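Local coordinates for protein aspartate-semialdehyde dehydrogenase (Vibrio cholerae, PDB 2R00) that catalyses the NADPH-dependent reductive dephosphorylation of L-aspartyl-4-phosphate to L-aspartate-semialdehyde, a shared step on the way to lysine, methionine and threonine, at residues E21-E25 against R26-V30; A118-R121 against N122-I126; P142-A146 against V147-R151; M216-E219 against T220-I223; R298-I301 against S302-S305. All coordinates share one frame; numbering follows the deposited sequence.

Contact 1: E21-E25 against R26-V30; sequences EVLQE and REFPV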
loop_
_atom_site.group_PDB
_atom_site.type_symbol
_atom_site.label_atom_id
_atom_site.label_comp_id
_atom_site.label_asym_id
_atom_site.label_seq_id
_atom_site.Cartn_x
_atom_site.Cartn_y
_atom_site.Cartn_z
ATOM N N GLU A 21 -6.877 -13.763 28.161
ATOM C CA GLU A 21 -5.465 -14.165 27.996
ATOM C C GLU A 21 -4.471 -13.057 28.317
ATOM O O GLU A 21 -3.419 -13.308 28.926
ATOM C CB GLU A 21 -5.194 -14.639 26.572
ATOM C CG GLU A 21 -5.880 -15.933 26.194
ATOM C CD GLU A 21 -5.676 -16.287 24.725
ATOM O OE1 GLU A 21 -6.531 -17.004 24.171
ATOM O OE2 GLU A 21 -4.666 -15.848 24.119
ATOM N N VAL A 22 -4.792 -11.836 27.892
ATOM C CA VAL A 22 -3.914 -10.694 28.121
ATOM C C VAL A 22 -3.895 -10.290 29.599
ATOM O O VAL A 22 -2.836 -10.015 30.136
ATOM C CB VAL A 22 -4.237 -9.492 27.179
ATOM C CG1 VAL A 22 -3.393 -8.275 27.534
ATOM C CG2 VAL A 22 -4.013 -9.887 25.711
ATOM N N LEU A 23 -5.059 -10.271 30.246
ATOM C CA LEU A 23 -5.147 -10.017 31.687
ATOM C C LEU A 23 -4.292 -11.002 32.488
ATOM O O LEU A 23 -3.636 -10.625 33.465
ATOM C CB LEU A 23 -6.604 -10.077 32.165
ATOM C CG LEU A 23 -7.524 -8.889 31.826
ATOM C CD1 LEU A 23 -8.995 -9.232 32.112
ATOM C CD2 LEU A 23 -7.107 -7.630 32.569
ATOM N N GLN A 24 -4.301 -12.255 32.062
ATOM C CA GLN A 24 -3.484 -13.289 32.682
ATOM C C GLN A 24 -1.981 -13.059 32.399
ATOM O O GLN A 24 -1.181 -12.904 33.330
ATOM C CB GLN A 24 -3.961 -14.660 32.208
ATOM C CG GLN A 24 -3.199 -15.835 32.786
ATOM C CD GLN A 24 -3.806 -17.143 32.365
ATOM O OE1 GLN A 24 -4.795 -17.587 32.936
ATOM N NE2 GLN A 24 -3.215 -17.777 31.355
ATOM N N GLU A 25 -1.617 -12.982 31.120
ATOM C CA GLU A 25 -0.225 -12.750 30.715
ATOM C C GLU A 25 0.407 -11.494 31.339
ATOM O O GLU A 25 1.558 -11.531 31.792
ATOM C CB GLU A 25 -0.102 -12.750 29.186
ATOM C CG GLU A 25 -0.222 -14.152 28.589
ATOM C CD GLU A 25 -0.424 -14.176 27.079
ATOM O OE1 GLU A 25 -0.224 -13.123 26.417
ATOM O OE2 GLU A 25 -0.775 -15.263 26.549
ATOM N N ARG A 26 -0.350 -10.397 31.373
ATOM C CA ARG A 26 0.113 -9.131 31.955
ATOM C C ARG A 26 0.026 -9.097 33.490
ATOM O O ARG A 26 0.403 -8.103 34.124
ATOM C CB ARG A 26 -0.666 -7.948 31.357
ATOM C CG ARG A 26 -0.369 -7.674 29.899
ATOM C CD ARG A 26 -0.742 -6.243 29.499
ATOM N NE ARG A 26 0.241 -5.744 28.546
ATOM C CZ ARG A 26 1.034 -4.695 28.732
ATOM N NH1 ARG A 26 0.959 -3.951 29.828
ATOM N NH2 ARG A 26 1.891 -4.372 27.783
ATOM N N GLU A 27 -0.477 -10.178 34.082
ATOM C CA GLU A 27 -0.603 -10.293 35.540
ATOM C C GLU A 27 -1.365 -9.102 36.152
ATOM O O GLU A 27 -0.959 -8.522 37.170
ATOM C CB GLU A 27 0.781 -10.493 36.190
ATOM C CG GLU A 27 1.539 -11.747 35.705
ATOM C CD GLU A 27 2.985 -11.800 36.202
ATOM O OE1 GLU A 27 3.223 -11.522 37.401
ATOM O OE2 GLU A 27 3.888 -12.124 35.392
ATOM N N PHE A 28 -2.482 -8.746 35.519
ATOM C CA PHE A 28 -3.367 -7.705 36.041
ATOM C C PHE A 28 -3.894 -8.115 37.421
ATOM O O PHE A 28 -4.253 -9.280 37.608
ATOM C CB PHE A 28 -4.542 -7.457 35.083
ATOM C CG PHE A 28 -5.307 -6.202 35.390
ATOM C CD1 PHE A 28 -4.946 -4.997 34.808
ATOM C CD2 PHE A 28 -6.386 -6.225 36.266
ATOM C CE1 PHE A 28 -5.645 -3.830 35.104
ATOM C CE2 PHE A 28 -7.090 -5.062 36.573
ATOM C CZ PHE A 28 -6.721 -3.868 35.988
ATOM N N PRO A 29 -3.928 -7.168 38.388
ATOM C CA PRO A 29 -4.394 -7.511 39.733
ATOM C C PRO A 29 -5.910 -7.739 39.795
ATOM O O PRO A 29 -6.662 -6.873 40.239
ATOM C CB PRO A 29 -3.968 -6.307 40.573
ATOM C CG PRO A 29 -3.940 -5.167 39.612
ATOM C CD PRO A 29 -3.511 -5.755 38.294
ATOM N N VAL A 30 -6.333 -8.908 39.329
ATOM C CA VAL A 30 -7.729 -9.300 39.356
ATOM C C VAL A 30 -8.014 -10.020 40.670
ATOM O O VAL A 30 -7.285 -10.945 41.063
ATOM C CB VAL A 30 -8.084 -10.233 38.169
ATOM C CG1 VAL A 30 -9.528 -10.749 38.278
ATOM C CG2 VAL A 30 -7.867 -9.514 36.846
HETATM O O HOH W 1 -4.234 -11.485 36.085
#
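Leu23 and Phe28 run side by side and point the same way where helix 14-25 ends: the methyl CD2 of Leu23 lies 3.6 Å from CB of Phe28 and meets its ring obliquely. With CG of Phe28 anti to the backbone N (chi1 -167°), the benzyl group leaves the turn beside the leucine, while CD of Pro29 rests over one ring face, toward its rim. One turn back, Val22 and Arg26 are also aligned; CG1 of Val22 is 3.9 Å from CD of Arg26, so the arginine's aliphatic part covers the valine before its guanidinium reaches Glu329. Beneath these pairs the backbone closes a Schellman motif: Phe28 N donates to Leu23 O at 3.0 Å, and Glu27 N to Gln24 O at 2.9 Å. Glu27 has positive phi (53°), unusual for a residue with a side chain, and its carboxylate stays on the exposed side. Branched and aromatic side chains suit the inner side, where helix 316-335 and strand 4-9 receive them. A water gives Leu23 O a second donor and ties it to Phe28 O, bridging the helix end to the outgoing chain. Apolar contacts thus seal one side, while these bonds hold the turn's polar backbone.

Contact 2: A118-R121 against N122-I126; sequences AEFR and NRNII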
loop_
_atom_site.group_PDB
_atom_site.type_symbol
_atom_site.label_atom_id
_atom_site.label_comp_id
_atom_site.label_asym_id
_atom_site.label_seq_id
_atom_site.Cartn_x
_atom_site.Cartn_y
_atom_site.Cartn_z
ATOM N N ALA A 118 -7.968 10.461 32.530
ATOM C CA ALA A 118 -8.560 11.235 33.633
ATOM C C ALA A 118 -10.008 11.589 33.352
ATOM O O ALA A 118 -10.827 11.699 34.276
ATOM C CB ALA A 118 -7.749 12.506 33.890
ATOM N N GLU A 119 -10.319 11.757 32.065
ATOM C CA GLU A 119 -11.672 12.092 31.621
ATOM C C GLU A 119 -12.662 10.926 31.722
ATOM O O GLU A 119 -13.812 11.065 31.308
ATOM C CB GLU A 119 -11.657 12.646 30.190
ATOM C CG GLU A 119 -10.789 13.877 29.987
ATOM C CD GLU A 119 -11.423 15.179 30.478
ATOM O OE1 GLU A 119 -12.592 15.181 30.918
ATOM O OE2 GLU A 119 -10.741 16.229 30.404
ATOM N N PHE A 120 -12.229 9.789 32.281
ATOM C CA PHE A 120 -13.125 8.646 32.490
ATOM C C PHE A 120 -14.294 9.048 33.376
ATOM O O PHE A 120 -15.372 8.469 33.293
ATOM C CB PHE A 120 -12.389 7.442 33.100
ATOM C CG PHE A 120 -12.211 7.521 34.606
ATOM C CD1 PHE A 120 -13.174 6.991 35.468
ATOM C CD2 PHE A 120 -11.086 8.128 35.156
ATOM C CE1 PHE A 120 -13.019 7.063 36.857
ATOM C CE2 PHE A 120 -10.917 8.204 36.545
ATOM C CZ PHE A 120 -11.887 7.665 37.395
ATOM N N ARG A 121 -14.085 10.051 34.222
ATOM C CA ARG A 121 -15.120 10.425 35.187
ATOM C C ARG A 121 -16.304 11.209 34.590
ATOM O O ARG A 121 -17.337 11.363 35.239
ATOM C CB ARG A 121 -14.523 11.117 36.421
ATOM C CG ARG A 121 -13.843 12.459 36.189
ATOM C CD ARG A 121 -13.597 13.123 37.555
ATOM N NE ARG A 121 -12.664 14.259 37.527
ATOM C CZ ARG A 121 -12.546 15.149 38.516
ATOM N NH1 ARG A 121 -11.668 16.145 38.423
ATOM N NH2 ARG A 121 -13.313 15.048 39.603
ATOM N N ASN A 122 -16.147 11.679 33.355
ATOM C CA ASN A 122 -17.243 12.323 32.627
ATOM C C ASN A 122 -18.468 11.419 32.482
ATOM O O ASN A 122 -19.595 11.861 32.729
ATOM C CB ASN A 122 -16.771 12.787 31.242
ATOM C CG ASN A 122 -15.775 13.937 31.311
ATOM O OD1 ASN A 122 -15.574 14.551 32.369
ATOM N ND2 ASN A 122 -15.143 14.237 30.174
ATOM N N ARG A 123 -18.235 10.157 32.105
ATOM C CA ARG A 123 -19.295 9.211 31.744
ATOM C C ARG A 123 -19.036 7.793 32.265
ATOM O O ARG A 123 -19.846 6.884 32.033
ATOM C CB ARG A 123 -19.438 9.151 30.210
ATOM C CG ARG A 123 -20.121 10.378 29.588
ATOM C CD ARG A 123 -21.588 10.077 29.193
ATOM N NE ARG A 123 -21.795 10.092 27.724
ATOM C CZ ARG A 123 -22.461 9.165 27.032
ATOM N NH1 ARG A 123 -22.988 8.125 27.646
ATOM N NH2 ARG A 123 -22.608 9.278 25.705
ATOM N N ASN A 124 -17.905 7.593 32.944
ATOM C CA ASN A 124 -17.452 6.256 33.357
ATOM C C ASN A 124 -17.209 5.349 32.152
ATOM O O ASN A 124 -17.400 4.128 32.214
ATOM C CB ASN A 124 -18.412 5.603 34.365
ATOM C CG ASN A 124 -18.266 6.177 35.779
ATOM O OD1 ASN A 124 -17.338 6.945 36.073
ATOM N ND2 ASN A 124 -19.197 5.812 36.657
ATOM N N ILE A 125 -16.777 5.962 31.051
ATOM C CA ILE A 125 -16.418 5.221 29.849
ATOM C C ILE A 125 -15.132 5.789 29.261
ATOM O O ILE A 125 -14.946 7.017 29.224
ATOM C CB ILE A 125 -17.548 5.255 28.771
ATOM C CG1 ILE A 125 -18.886 4.763 29.338
ATOM C CG2 ILE A 125 -17.172 4.376 27.570
ATOM C CD1 ILE A 125 -20.082 5.193 28.502
ATOM N N ILE A 126 -14.251 4.879 28.836
ATOM C CA ILE A 126 -13.066 5.194 28.035
ATOM C C ILE A 126 -13.177 4.351 26.754
ATOM O O ILE A 126 -13.494 3.178 26.821
ATOM C CB ILE A 126 -11.744 4.790 28.766
ATOM C CG1 ILE A 126 -11.662 5.431 30.161
ATOM C CG2 ILE A 126 -10.528 5.174 27.930
ATOM C CD1 ILE A 126 -10.650 4.756 31.108
HETATM O O HOH W 2 -15.830 9.352 30.220
#
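Between Phe120 and Asn124 the backbone folds back on itself, their CA atoms 5.0 Å apart, closed by a weak bond of 2.7 Å from Asn124 N to Phe120 O; Asn124 takes positive phi (61°), which asparagine tolerates better than most residues. Just before it, Asn122 N donates to Glu119 O at 3.2 Å. The same two residues also meet through their side chains: Asn122 ND2 gives a bent 2.8 Å bond to Glu119 OE1, on the anti side but tilted out of the carboxylate plane, with the carboxylate and amide planes 54° apart. Glutamate reaches this amide because its chain bends at chi2 (-78°), folding OE1 back over the turn. A short amide and a longer, flexible acid thus complement each other, and ND2 has a second acceptor in Asp104 O. On the apolar side, CB of Phe120 packs 3.6 Å from CG1 of Ile126, while CB of Arg121 lies over the centre of one face of the phenylalanine ring. Strand 125-127, an outermost strand of the nucleotide-binding sheet within this chain, then runs beside strand 91-94, with Asn124 and Ile126 both bonded to Val92. Helix 316-335 covers the apolar side, Leu331 touching Phe120 and Ile327 touching Ile126.

Contact 3: P142-A146 against V147-R151; sequences PIYDA and VGIER
A glycine with positive phi ends helix 131-147 and turns the chain into strand 149-159, and Tyr144 and Ile149 pack across that turn. CB of Tyr144 is 3.8 Å from CD1 of Ile149, while CB of the isoleucine sits at the edge of the tyrosine ring, in its plane. With CG of Tyr144 anti to the backbone N (chi1 -176°), the torsion swings the ring edge toward the start of the strand, its CD1 3.8 Å from Ile149 N. Tyrosine suits a place that is only partly covered: its ring is shared between Ile149 and a stack with Phe224, and its OH bonds to Asp226. Val147 N makes a straight bond to Ile143 O at 3.0 Å, but Gly148 N approaches Tyr144 O at 2.8 Å with a bent N-H...O angle of 135°. Gly148 has phi 80°, a conformation that glycine adopts readily. Methyl CG2 of Ile143 approaches CG2 of Val147 at 4.0 Å, where the last helical turn faces Val261 of helix 258-267, touched by Ile143, and Thr252 of strand 244-252, touched by both. Beyond them, Glu150 and Arg151 both face Glu251 in a classic beta bulge between strands 149-159 and 244-252.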
loop_
_atom_site.group_PDB
_atom_site.type_symbol
_atom_site.label_atom_id
_atom_site.label_comp_id
_atom_site.label_asym_id
_atom_site.label_seq_id
_atom_site.Cartn_x
_atom_site.Cartn_y
_atom_site.Cartn_z
ATOM N N PRO A 142 6.645 9.253 18.487
ATOM C CA PRO A 142 8.029 9.751 18.606
ATOM C C PRO A 142 8.420 10.769 17.529
ATOM O O PRO A 142 9.164 11.704 17.814
ATOM C CB PRO A 142 8.876 8.476 18.456
ATOM C CG PRO A 142 7.947 7.366 18.850
ATOM C CD PRO A 142 6.617 7.786 18.347
ATOM N N ILE A 143 7.940 10.576 16.302
ATOM C CA ILE A 143 8.163 11.551 15.226
ATOM C C ILE A 143 7.408 12.858 15.498
ATOM O O ILE A 143 7.965 13.947 15.352
ATOM C CB ILE A 143 7.773 10.976 13.836
ATOM C CG1 ILE A 143 8.551 9.677 13.566
ATOM C CG2 ILE A 143 8.003 12.023 12.745
ATOM C CD1 ILE A 143 7.956 8.765 12.458
ATOM N N TYR A 144 6.145 12.744 15.903
ATOM C CA TYR A 144 5.341 13.905 16.264
ATOM C C TYR A 144 6.062 14.752 17.319
ATOM O O TYR A 144 6.254 15.958 17.137
ATOM C CB TYR A 144 3.977 13.458 16.793
ATOM C CG TYR A 144 3.033 14.596 17.109
ATOM C CD1 TYR A 144 2.367 15.266 16.093
ATOM C CD2 TYR A 144 2.792 14.985 18.429
ATOM C CE1 TYR A 144 1.495 16.307 16.371
ATOM C CE2 TYR A 144 1.918 16.026 18.721
ATOM C CZ TYR A 144 1.272 16.684 17.681
ATOM O OH TYR A 144 0.398 17.722 17.940
ATOM N N ASP A 145 6.474 14.101 18.402
ATOM C CA ASP A 145 7.199 14.747 19.499
ATOM C C ASP A 145 8.479 15.482 19.055
ATOM O O ASP A 145 8.708 16.642 19.435
ATOM C CB ASP A 145 7.520 13.703 20.578
ATOM C CG ASP A 145 6.279 13.242 21.334
ATOM O OD1 ASP A 145 5.221 13.897 21.191
ATOM O OD2 ASP A 145 6.365 12.238 22.072
ATOM N N ALA A 146 9.289 14.817 18.232
ATOM C CA ALA A 146 10.572 15.369 17.796
ATOM C C ALA A 146 10.414 16.557 16.855
ATOM O O ALA A 146 11.010 17.614 17.087
ATOM C CB ALA A 146 11.436 14.291 17.155
ATOM N N VAL A 147 9.600 16.403 15.811
ATOM C CA VAL A 147 9.561 17.399 14.733
ATOM C C VAL A 147 8.172 17.882 14.305
ATOM O O VAL A 147 8.053 18.730 13.418
ATOM C CB VAL A 147 10.332 16.909 13.476
ATOM C CG1 VAL A 147 11.835 16.950 13.717
ATOM C CG2 VAL A 147 9.891 15.512 13.082
ATOM N N GLY A 148 7.128 17.347 14.928
ATOM C CA GLY A 148 5.755 17.748 14.598
ATOM C C GLY A 148 5.262 17.058 13.338
ATOM O O GLY A 148 6.061 16.565 12.540
ATOM N N ILE A 149 3.945 17.005 13.167
ATOM C CA ILE A 149 3.353 16.428 11.965
ATOM C C ILE A 149 2.303 17.369 11.390
ATOM O O ILE A 149 1.368 17.780 12.081
ATOM C CB ILE A 149 2.733 15.023 12.215
ATOM C CG1 ILE A 149 3.798 14.030 12.694
ATOM C CG2 ILE A 149 2.052 14.503 10.930
ATOM C CD1 ILE A 149 3.249 12.693 13.116
ATOM N N GLU A 150 2.483 17.700 10.115
ATOM C CA GLU A 150 1.598 18.589 9.381
ATOM C C GLU A 150 0.513 17.774 8.685
ATOM O O GLU A 150 -0.675 18.089 8.782
ATOM C CB GLU A 150 2.423 19.374 8.356
ATOM C CG GLU A 150 1.695 20.486 7.625
ATOM C CD GLU A 150 2.632 21.299 6.733
ATOM O OE1 GLU A 150 2.346 22.500 6.501
ATOM O OE2 GLU A 150 3.668 20.742 6.277
ATOM N N ARG A 151 0.935 16.711 7.997
ATOM C CA ARG A 151 0.029 15.884 7.219
ATOM C C ARG A 151 0.433 14.409 7.266
ATOM O O ARG A 151 1.616 14.080 7.155
ATOM C CB ARG A 151 0.010 16.379 5.778
ATOM C CG ARG A 151 -1.107 15.806 4.926
ATOM C CD ARG A 151 -1.023 16.311 3.488
ATOM N NE ARG A 151 -0.397 17.629 3.421
ATOM C CZ ARG A 151 0.737 17.886 2.774
ATOM N NH1 ARG A 151 1.357 16.915 2.107
ATOM N NH2 ARG A 151 1.240 19.116 2.780
#

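Contact 4: M216-E219 against T220-I223; sequences MVWE and TQKI
Gln221 lies along Val217, one turn further along the helix, the two side chains pointing the same way. Its CB starts 3.5 Å from Val217 O, and CG stays close to that same carbonyl. At CD the amide carbon reaches methyl CG1 of Val217 at 3.8 Å, and both terminal atoms remain beside this methyl: OE1 also lies near the edge of the Trp218 ring, while NE2 donates to Ile229 O. CG is anti to the carbonyl carbon (chi1 -70°) and the chain is extended beyond it, which lets a glutamine lay its aliphatic part on the helix and still deliver its amide to a neighbouring loop. Thr220 lies on the buried side of the helix. Its OG1 donates to Met216 O at 2.8 Å and its own N to the same oxygen at 2.9 Å, the two arriving from opposite faces of the carbonyl plane. The threonine side chain packs against Met136, Val231 and Ile152 while its hydroxyl is bonded. Glu219 O takes Ile223 N at 3.0 Å, while the Glu219 carboxylate bonds Asn130 N and Thr133 OG1 and forms a long, weak ion pair with Arg100, predicted to bind phosphate. Thr220 OG1, the Glu219 carboxylate and Gln221 NE2 thus all find partners in a largely buried setting, and Glu219 may help to orient Arg100.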
loop_
_atom_site.group_PDB
_atom_site.type_symbol
_atom_site.label_atom_id
_atom_site.label_comp_id
_atom_site.label_asym_id
_atom_site.label_seq_id
_atom_site.Cartn_x
_atom_site.Cartn_y
_atom_site.Cartn_z
ATOM N N MET A 216 -11.038 7.265 10.753
ATOM C CA MET A 216 -9.612 7.264 11.056
ATOM C C MET A 216 -9.069 8.682 11.247
ATOM O O MET A 216 -8.286 8.937 12.163
ATOM C CB MET A 216 -8.849 6.523 9.960
ATOM C CG MET A 216 -7.377 6.299 10.243
ATOM S SD MET A 216 -6.674 4.886 9.326
ATOM C CE MET A 216 -5.267 4.576 10.384
ATOM N N VAL A 217 -9.503 9.608 10.393
ATOM C CA VAL A 217 -9.147 11.009 10.544
ATOM C C VAL A 217 -9.543 11.505 11.923
ATOM O O VAL A 217 -8.737 12.085 12.632
ATOM C CB VAL A 217 -9.858 11.893 9.487
ATOM C CG1 VAL A 217 -9.550 13.367 9.739
ATOM C CG2 VAL A 217 -9.459 11.492 8.070
ATOM N N TRP A 218 -10.797 11.263 12.292
ATOM C CA TRP A 218 -11.356 11.785 13.532
ATOM C C TRP A 218 -10.712 11.148 14.760
ATOM O O TRP A 218 -10.422 11.847 15.740
ATOM C CB TRP A 218 -12.881 11.612 13.549
ATOM C CG TRP A 218 -13.576 12.360 12.434
ATOM C CD1 TRP A 218 -13.197 13.567 11.886
ATOM C CD2 TRP A 218 -14.775 11.970 11.752
ATOM N NE1 TRP A 218 -14.081 13.932 10.890
ATOM C CE2 TRP A 218 -15.066 12.982 10.798
ATOM C CE3 TRP A 218 -15.643 10.869 11.858
ATOM C CZ2 TRP A 218 -16.172 12.916 9.948
ATOM C CZ3 TRP A 218 -16.751 10.805 11.000
ATOM C CH2 TRP A 218 -16.997 11.820 10.059
ATOM N N GLU A 219 -10.473 9.838 14.703
ATOM C CA GLU A 219 -9.716 9.158 15.763
ATOM C C GLU A 219 -8.297 9.719 15.921
ATOM O O GLU A 219 -7.858 9.976 17.032
ATOM C CB GLU A 219 -9.682 7.640 15.539
ATOM C CG GLU A 219 -11.050 6.960 15.696
ATOM C CD GLU A 219 -10.981 5.436 15.653
ATOM O OE1 GLU A 219 -10.004 4.858 16.158
ATOM O OE2 GLU A 219 -11.935 4.808 15.135
ATOM N N THR A 220 -7.593 9.906 14.808
ATOM C CA THR A 220 -6.205 10.393 14.808
ATOM C C THR A 220 -6.069 11.802 15.397
ATOM O O THR A 220 -5.194 12.059 16.237
ATOM C CB THR A 220 -5.613 10.340 13.376
ATOM O OG1 THR A 220 -5.556 8.972 12.958
ATOM C CG2 THR A 220 -4.216 10.935 13.316
ATOM N N GLN A 221 -6.955 12.698 14.959
ATOM C CA GLN A 221 -6.994 14.076 15.454
ATOM C C GLN A 221 -7.358 14.170 16.937
ATOM O O GLN A 221 -6.816 15.021 17.656
ATOM C CB GLN A 221 -7.976 14.904 14.621
ATOM C CG GLN A 221 -7.494 15.177 13.197
ATOM C CD GLN A 221 -8.515 15.932 12.363
ATOM O OE1 GLN A 221 -9.714 15.934 12.666
ATOM N NE2 GLN A 221 -8.047 16.564 11.295
ATOM N N LYS A 222 -8.292 13.320 17.375
ATOM C CA LYS A 222 -8.681 13.230 18.785
ATOM C C LYS A 222 -7.523 12.762 19.671
ATOM O O LYS A 222 -7.227 13.388 20.693
ATOM C CB LYS A 222 -9.882 12.295 18.966
ATOM C CG LYS A 222 -10.437 12.228 20.384
ATOM C CD LYS A 222 -11.830 11.597 20.418
ATOM C CE LYS A 222 -12.497 11.714 21.796
ATOM N NZ LYS A 222 -13.950 11.277 21.744
ATOM N N ILE A 223 -6.883 11.663 19.294
ATOM C CA ILE A 223 -5.806 11.092 20.108
ATOM C C ILE A 223 -4.622 12.061 20.223
ATOM O O ILE A 223 -4.112 12.280 21.321
ATOM C CB ILE A 223 -5.388 9.688 19.620
ATOM C CG1 ILE A 223 -6.551 8.712 19.831
ATOM C CG2 ILE A 223 -4.145 9.180 20.374
ATOM C CD1 ILE A 223 -6.516 7.451 18.949
#

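Contact 5: R298-I301 against S302-S305; sequences RNDI and SHHS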
loop_
_atom_site.group_PDB
_atom_site.type_symbol
_atom_site.label_atom_id
_atom_site.label_comp_id
_atom_site.label_asym_id
_atom_site.label_seq_id
_atom_site.Cartn_x
_atom_site.Cartn_y
_atom_site.Cartn_z
ATOM N N ARG A 298 12.233 5.285 5.691
ATOM C CA ARG A 298 13.047 6.069 4.755
ATOM C C ARG A 298 12.464 7.451 4.473
ATOM O O ARG A 298 11.252 7.640 4.542
ATOM C CB ARG A 298 13.267 5.288 3.447
ATOM C CG ARG A 298 11.993 4.983 2.638
ATOM C CD ARG A 298 12.171 3.734 1.795
ATOM N NE ARG A 298 11.039 3.455 0.900
ATOM C CZ ARG A 298 11.087 2.550 -0.077
ATOM N NH1 ARG A 298 12.197 1.844 -0.276
ATOM N NH2 ARG A 298 10.033 2.332 -0.855
ATOM N N ASN A 299 13.327 8.416 4.159
ATOM C CA ASN A 299 12.869 9.744 3.782
ATOM C C ASN A 299 12.339 9.736 2.358
ATOM O O ASN A 299 12.645 8.823 1.578
ATOM C CB ASN A 299 13.995 10.777 3.884
ATOM C CG ASN A 299 14.359 11.124 5.315
ATOM O OD1 ASN A 299 15.437 10.781 5.779
ATOM N ND2 ASN A 299 13.457 11.812 6.024
ATOM N N ASP A 300 11.524 10.734 2.028
ATOM C CA ASP A 300 11.308 11.072 0.637
ATOM C C ASP A 300 12.679 11.527 0.133
ATOM O O ASP A 300 13.425 12.189 0.865
ATOM C CB ASP A 300 10.310 12.222 0.479
ATOM C CG ASP A 300 8.853 11.811 0.721
ATOM O OD1 ASP A 300 8.499 10.606 0.684
ATOM O OD2 ASP A 300 8.044 12.731 0.948
ATOM N N ILE A 301 13.007 11.169 -1.104
ATOM C CA ILE A 301 14.290 11.515 -1.712
ATOM C C ILE A 301 14.410 13.040 -1.845
ATOM O O ILE A 301 13.542 13.682 -2.428
ATOM C CB ILE A 301 14.450 10.819 -3.100
ATOM C CG1 ILE A 301 14.441 9.294 -2.929
ATOM C CG2 ILE A 301 15.723 11.311 -3.829
ATOM C CD1 ILE A 301 14.154 8.505 -4.212
ATOM N N SER A 302 15.482 13.596 -1.280
ATOM C CA SER A 302 15.755 15.050 -1.241
ATOM C C SER A 302 14.677 15.866 -0.516
ATOM O O SER A 302 14.588 17.091 -0.683
ATOM C CB SER A 302 15.989 15.609 -2.651
ATOM O OG SER A 302 17.025 14.898 -3.307
ATOM N N HIS A 303 13.871 15.182 0.299
ATOM C CA HIS A 303 12.786 15.816 1.039
ATOM C C HIS A 303 12.701 15.180 2.422
ATOM O O HIS A 303 11.888 14.293 2.661
ATOM C CB HIS A 303 11.473 15.697 0.261
ATOM C CG HIS A 303 10.290 16.296 0.961
ATOM N ND1 HIS A 303 10.189 17.643 1.246
ATOM C CD2 HIS A 303 9.146 15.730 1.417
ATOM C CE1 HIS A 303 9.039 17.876 1.855
ATOM N NE2 HIS A 303 8.388 16.731 1.972
ATOM N N HIS A 304 13.559 15.647 3.324
ATOM C CA HIS A 304 13.707 15.051 4.649
ATOM C C HIS A 304 12.650 15.477 5.673
ATOM O O HIS A 304 12.627 14.958 6.795
ATOM C CB HIS A 304 15.127 15.275 5.180
ATOM C CG HIS A 304 16.138 14.342 4.585
ATOM N ND1 HIS A 304 17.142 13.760 5.328
ATOM C CD2 HIS A 304 16.285 13.874 3.322
ATOM C CE1 HIS A 304 17.868 12.979 4.547
ATOM N NE2 HIS A 304 17.372 13.032 3.325
ATOM N N SER A 305 11.773 16.401 5.284
ATOM C CA SER A 305 10.541 16.620 6.045
ATOM C C SER A 305 9.419 15.673 5.560
ATOM O O SER A 305 8.250 15.799 5.950
ATOM C CB SER A 305 10.133 18.104 6.073
ATOM O OG SER A 305 9.690 18.567 4.810
#
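The amide of Asn299 stacks on the imidazole of His304, their planes 13° apart. OD1 stands above one face of the ring toward its rim, 3.5 Å from CE1 of His304, and CB of Asn299 makes a CH-pi contact 4.1 Å from the ring centroid. With its CG anti to the carbonyl carbon (chi1 -73°), the asparagine lays its flat end across the histidine, the two side chains crossing at about a right angle. The next pair is built differently: Asp300 and His303 lie side by side and point the same way, the carboxylate and ring nearly coplanar, with OD2 of the aspartate 3.2 Å from CD2 at the imidazole edge. Such a carboxylate might favour a protonated ring, though its charge is not seen; NE2 has a weak bond to Glu251. Asp300 and His303 are the ends of a type II beta turn, flanked by Asn299 and His304, that joins strand 292-300 to the corner before strand 306-313. Its closing bond runs from His303 N to Asp300 O at 3.1 Å. Ser302 holds positive phi (60°) at the third position, which most often takes glycine or asparagine; serine, small, fits here. Farther out, Ala258 N donates to Asn299 OD1, and Asn299 ND2 gives bonds to Ile256 O and Gly306 O, so the amide that carries the stack is fixed in its rotation. Asp300 OD1 takes Asn308 ND2 and also Asn153 ND2 of the second subunit. Ile301 presents its apolar side chain to Val231 of that subunit, whose Asn232 OD1 accepts a bond from Ile301 N.

Contacts 1 and 2 belong to the nucleotide-binding part, with centres about 22 Å apart, and both pack on helix 316-335. Contacts 3, 4 and 5 lie in the dimerisation domain: contacts 3 and 5 reach the same sheet, with centres about 14 Å apart, and contact 4 stands about 15 Å from contact 3, centre to centre. Of the five, contact 4 comes nearest an annotated residue, its Glu219 side chain about 3 Å from that of Arg100, a predicted phosphate ligand; in contact 1, the side chain of Val22 is about 8 Å from that of Val15, predicted to bind NADP. Contact 3 lies away from these sites, as does contact 5, whose Ile301 packs on Val217 of contact 4 in the other subunit.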